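Local atomic coordinates of HEPN domain-containing protein (Sulfolobus tokodaii, PDB entry 1WOL), a protein that is of unknown function but belongs to the HEPN family of helical domains, whose characterised members include RNA-cleaving toxins and proteins thought to bind nucleotides. Residues A[34-46]-A[53-65]. Sequence-based numbering, arbitrary orientation.
Sequences SQQCAEKAVKGLL and KRGHSISHLLTNP
Ile-58 is a knob in a hole on helix 27-48 lined by Gln-35, Ala-38, Glu-39 and Val-42. Its CD1 passes alongside CG of Gln-35 at 3.7 Å and reaches CB of Ala-38, a residue small enough to admit it, while its CG2 meets CG2 of Val-42. With CG1 anti to the backbone N (chi1 172°), branched Val-42 spreads its methyls over the short helix 58-61 and Leu-62 just beyond it: CG1 lies 3.8 Å from Leu-61 CB and 3.7 Å from Leu-62 CD2. Leu-46 extends this apolar seam, its CD2 3.7 Å from Leu-61 CD2. In this helical HEPN domain, helix 67-77 packs against Ala-38, Ile-58 and Leu-62, and helix 100-120 against Val-42.

Charged side chains border the seam. Lys-43, extended beyond CG, lays its methylenes by Leu-61 CD1 and sends NZ to Gly-55 O in a weak 3.4 Å bond. One turn back, Glu-39 pairs with Lys-43 in a salt bridge of uncertain length. A leucine in place of Glu-39 would probably leave the Lys-43 ammonium without its carboxylate mate. Lys-53 lies beside Leu-46. Apolar side chains thus carry the join between helix 27-48 and segment 53-65, with charge along its borders.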
loop_
_atom_site.group_PDB
_atom_site.type_symbol
_atom_site.label_atom_id
_atom_site.label_comp_id
_atom_site.label_asym_id
_atom_site.label_seq_id
_atom_site.Cartn_x
_atom_site.Cartn_y
_atom_site.Cartn_z
ATOM N N SER A 34 -4.209 2.426 2.201
ATOM C CA SER A 34 -3.895 1.721 0.904
ATOM C C SER A 34 -2.413 1.368 0.871
ATOM O O SER A 34 -2.064 0.268 0.390
ATOM C CB SER A 34 -4.189 2.685 -0.287
ATOM O OG SER A 34 -5.612 2.901 -0.275
ATOM N N GLN A 35 -1.503 2.250 1.335
ATOM C CA GLN A 35 -0.131 1.855 1.374
ATOM C C GLN A 35 0.107 0.725 2.339
ATOM O O GLN A 35 0.805 -0.204 1.971
ATOM C CB GLN A 35 0.758 3.038 1.731
ATOM C CG GLN A 35 2.174 2.468 1.775
ATOM C CD GLN A 35 3.082 2.954 2.705
ATOM O OE1 GLN A 35 3.278 4.130 2.685
ATOM N NE2 GLN A 35 3.852 2.013 3.489
ATOM N N GLN A 36 -0.601 0.694 3.492
ATOM C CA GLN A 36 -0.491 -0.420 4.404
ATOM C C GLN A 36 -0.948 -1.687 3.781
ATOM O O GLN A 36 -0.311 -2.733 3.978
ATOM C CB GLN A 36 -1.286 -0.190 5.682
ATOM C CG GLN A 36 -0.706 0.980 6.475
ATOM C CD GLN A 36 0.557 0.487 7.211
ATOM O OE1 GLN A 36 1.604 1.187 7.137
ATOM N NE2 GLN A 36 0.496 -0.657 7.815
ATOM N N CYS A 37 -2.090 -1.669 3.015
ATOM C CA CYS A 37 -2.568 -2.803 2.318
ATOM C C CYS A 37 -1.467 -3.397 1.399
ATOM O O CYS A 37 -1.235 -4.613 1.481
ATOM C CB CYS A 37 -3.837 -2.377 1.523
ATOM S SG CYS A 37 -4.358 -3.761 0.369
ATOM N N ALA A 38 -0.909 -2.545 0.566
ATOM C CA ALA A 38 0.087 -3.044 -0.415
ATOM C C ALA A 38 1.297 -3.609 0.289
ATOM O O ALA A 38 1.788 -4.692 -0.102
ATOM C CB ALA A 38 0.431 -1.880 -1.377
ATOM N N GLU A 39 1.769 -2.836 1.306
ATOM C CA GLU A 39 2.980 -3.310 2.052
ATOM C C GLU A 39 2.702 -4.686 2.701
ATOM O O GLU A 39 3.543 -5.598 2.598
ATOM C CB GLU A 39 3.375 -2.251 3.141
ATOM C CG GLU A 39 4.749 -2.743 3.808
ATOM C CD GLU A 39 5.098 -2.027 5.085
ATOM O OE1 GLU A 39 4.587 -0.902 5.362
ATOM O OE2 GLU A 39 5.945 -2.630 5.816
ATOM N N LYS A 40 1.590 -4.924 3.367
ATOM C CA LYS A 40 1.296 -6.194 3.972
ATOM C C LYS A 40 1.180 -7.305 2.937
ATOM O O LYS A 40 1.664 -8.430 3.146
ATOM C CB LYS A 40 0.078 -6.096 4.870
ATOM C CG LYS A 40 0.254 -5.378 6.305
ATOM C CD LYS A 40 1.363 -4.415 6.634
ATOM C CE LYS A 40 1.310 -4.029 8.084
ATOM N NZ LYS A 40 2.486 -3.227 8.251
ATOM N N ALA A 41 0.507 -7.042 1.833
ATOM C CA ALA A 41 0.408 -8.056 0.754
ATOM C C ALA A 41 1.770 -8.449 0.213
ATOM O O ALA A 41 1.943 -9.641 0.087
ATOM C CB ALA A 41 -0.422 -7.408 -0.377
ATOM N N VAL A 42 2.637 -7.490 -0.036
ATOM C CA VAL A 42 3.985 -7.800 -0.603
ATOM C C VAL A 42 4.762 -8.510 0.475
ATOM O O VAL A 42 5.416 -9.500 0.131
ATOM C CB VAL A 42 4.611 -6.567 -1.115
ATOM C CG1 VAL A 42 6.061 -6.839 -1.502
ATOM C CG2 VAL A 42 3.824 -6.158 -2.389
ATOM N N LYS A 43 4.571 -8.167 1.761
ATOM C CA LYS A 43 5.362 -9.010 2.736
ATOM C C LYS A 43 4.826 -10.444 2.834
ATOM O O LYS A 43 5.641 -11.448 3.138
ATOM C CB LYS A 43 5.304 -8.284 4.145
ATOM C CG LYS A 43 6.375 -7.251 4.179
ATOM C CD LYS A 43 6.411 -6.327 5.337
ATOM C CE LYS A 43 7.719 -5.528 5.379
ATOM N NZ LYS A 43 7.480 -4.298 6.291
ATOM N N GLY A 44 3.549 -10.624 2.606
ATOM C CA GLY A 44 2.918 -11.905 2.549
ATOM C C GLY A 44 3.543 -12.714 1.384
ATOM O O GLY A 44 3.814 -13.891 1.491
ATOM N N LEU A 45 3.631 -12.031 0.241
ATOM C CA LEU A 45 4.233 -12.732 -0.943
ATOM C C LEU A 45 5.692 -13.115 -0.664
ATOM O O LEU A 45 6.131 -14.237 -1.020
ATOM C CB LEU A 45 4.220 -11.780 -2.143
ATOM C CG LEU A 45 4.881 -12.324 -3.443
ATOM C CD1 LEU A 45 4.077 -13.447 -3.932
ATOM C CD2 LEU A 45 5.036 -11.128 -4.409
ATOM N N LEU A 46 6.436 -12.210 -0.096
ATOM C CA LEU A 46 7.924 -12.495 0.171
ATOM C C LEU A 46 8.010 -13.665 1.104
ATOM O O LEU A 46 8.939 -14.541 0.953
ATOM C CB LEU A 46 8.550 -11.318 0.783
ATOM C CG LEU A 46 9.288 -10.416 -0.188
ATOM C CD1 LEU A 46 8.547 -10.366 -1.492
ATOM C CD2 LEU A 46 9.581 -9.074 0.505
ATOM N N LYS A 53 13.325 -9.802 2.671
ATOM C CA LYS A 53 13.943 -8.504 2.494
ATOM C C LYS A 53 13.273 -7.631 3.541
ATOM O O LYS A 53 12.227 -8.007 4.110
ATOM C CB LYS A 53 13.659 -7.919 1.103
ATOM C CG LYS A 53 13.487 -8.942 0.006
ATOM C CD LYS A 53 13.081 -8.285 -1.295
ATOM C CE LYS A 53 14.226 -7.562 -1.995
ATOM N NZ LYS A 53 13.790 -7.162 -3.369
ATOM N N ARG A 54 13.852 -6.461 3.795
ATOM C CA ARG A 54 13.268 -5.563 4.790
ATOM C C ARG A 54 13.272 -4.090 4.390
ATOM O O ARG A 54 13.949 -3.692 3.432
ATOM C CB ARG A 54 13.951 -5.776 6.137
ATOM C CG ARG A 54 13.839 -7.222 6.591
ATOM C CD ARG A 54 13.414 -7.275 8.037
ATOM N NE ARG A 54 12.231 -6.446 8.268
ATOM C CZ ARG A 54 11.655 -6.292 9.458
ATOM N NH1 ARG A 54 12.169 -6.923 10.510
ATOM N NH2 ARG A 54 10.596 -5.499 9.605
ATOM N N GLY A 55 12.495 -3.305 5.144
ATOM C CA GLY A 55 12.327 -1.886 4.888
ATOM C C GLY A 55 10.818 -1.726 4.722
ATOM O O GLY A 55 10.056 -2.704 4.830
ATOM N N HIS A 56 10.352 -0.509 4.518
ATOM C CA HIS A 56 8.909 -0.326 4.327
ATOM C C HIS A 56 8.636 0.232 2.944
ATOM O O HIS A 56 7.523 0.660 2.627
ATOM C CB HIS A 56 8.344 0.621 5.376
ATOM C CG HIS A 56 8.264 0.012 6.743
ATOM N ND1 HIS A 56 9.062 0.423 7.798
ATOM C CD2 HIS A 56 7.526 -1.019 7.206
ATOM C CE1 HIS A 56 8.813 -0.338 8.849
ATOM N NE2 HIS A 56 7.889 -1.222 8.516
ATOM N N SER A 57 9.651 0.265 2.116
ATOM C CA SER A 57 9.437 0.753 0.753
ATOM C C SER A 57 8.843 -0.430 -0.005
ATOM O O SER A 57 9.463 -1.495 -0.060
ATOM C CB SER A 57 10.749 1.098 0.121
ATOM O OG SER A 57 10.523 1.164 -1.278
ATOM N N ILE A 58 7.629 -0.296 -0.593
ATOM C CA ILE A 58 7.077 -1.419 -1.271
ATOM C C ILE A 58 7.900 -1.732 -2.533
ATOM O O ILE A 58 8.096 -2.863 -2.902
ATOM C CB ILE A 58 5.640 -1.108 -1.657
ATOM C CG1 ILE A 58 4.837 -0.901 -0.420
ATOM C CG2 ILE A 58 5.062 -2.283 -2.472
ATOM C CD1 ILE A 58 3.649 0.123 -0.648
ATOM N N SER A 59 8.376 -0.683 -3.166
ATOM C CA SER A 59 9.180 -0.829 -4.333
ATOM C C SER A 59 10.515 -1.575 -4.099
ATOM O O SER A 59 10.986 -2.294 -4.937
ATOM C CB SER A 59 9.500 0.542 -4.899
ATOM O OG SER A 59 10.165 0.367 -6.129
ATOM N N HIS A 60 11.117 -1.386 -2.935
ATOM C CA HIS A 60 12.399 -2.043 -2.711
ATOM C C HIS A 60 12.148 -3.448 -2.361
ATOM O O HIS A 60 13.016 -4.240 -2.567
ATOM C CB HIS A 60 13.206 -1.360 -1.576
ATOM C CG HIS A 60 13.680 0.033 -1.907
ATOM N ND1 HIS A 60 14.162 0.386 -3.159
ATOM C CD2 HIS A 60 13.911 1.103 -1.101
ATOM C CE1 HIS A 60 14.681 1.606 -3.106
ATOM N NE2 HIS A 60 14.539 2.065 -1.867
ATOM N N LEU A 61 10.937 -3.786 -1.888
ATOM C CA LEU A 61 10.608 -5.146 -1.536
ATOM C C LEU A 61 10.376 -6.043 -2.759
ATOM O O LEU A 61 10.521 -7.237 -2.710
ATOM C CB LEU A 61 9.346 -5.204 -0.650
ATOM C CG LEU A 61 9.311 -4.718 0.807
ATOM C CD1 LEU A 61 7.868 -4.811 1.355
ATOM C CD2 LEU A 61 10.235 -5.631 1.616
ATOM N N LEU A 62 9.971 -5.451 -3.863
ATOM C CA LEU A 62 9.738 -6.231 -5.059
ATOM C C LEU A 62 11.024 -6.515 -5.846
ATOM O O LEU A 62 11.974 -5.694 -5.795
ATOM C CB LEU A 62 8.821 -5.430 -5.974
ATOM C CG LEU A 62 7.547 -4.984 -5.266
ATOM C CD1 LEU A 62 6.911 -3.957 -6.155
ATOM C CD2 LEU A 62 6.632 -6.157 -5.123
ATOM N N THR A 63 10.944 -7.587 -6.616
ATOM C CA THR A 63 12.011 -8.024 -7.512
ATOM C C THR A 63 11.411 -8.241 -8.931
ATOM O O THR A 63 10.661 -9.145 -9.146
ATOM C CB THR A 63 12.585 -9.318 -7.019
ATOM O OG1 THR A 63 13.105 -9.134 -5.682
ATOM C CG2 THR A 63 13.723 -9.773 -7.976
ATOM N N ASN A 64 11.763 -7.370 -9.844
ATOM C CA ASN A 64 11.317 -7.485 -11.229
ATOM C C ASN A 64 9.815 -7.632 -11.399
ATOM O O ASN A 64 9.311 -8.517 -12.057
ATOM C CB ASN A 64 12.050 -8.645 -11.890
ATOM C CG ASN A 64 13.580 -8.409 -11.917
ATOM O OD1 ASN A 64 14.056 -7.243 -11.966
ATOM N ND2 ASN A 64 14.346 -9.500 -11.902
ATOM N N PRO A 65 9.088 -6.811 -10.667
ATOM C CA PRO A 65 7.620 -6.928 -10.841
ATOM C C PRO A 65 7.170 -6.312 -12.214
ATOM O O PRO A 65 7.897 -5.539 -12.873
ATOM C CB PRO A 65 7.110 -6.067 -9.665
ATOM C CG PRO A 65 8.122 -4.922 -9.642
ATOM C CD PRO A 65 9.477 -5.686 -9.819
#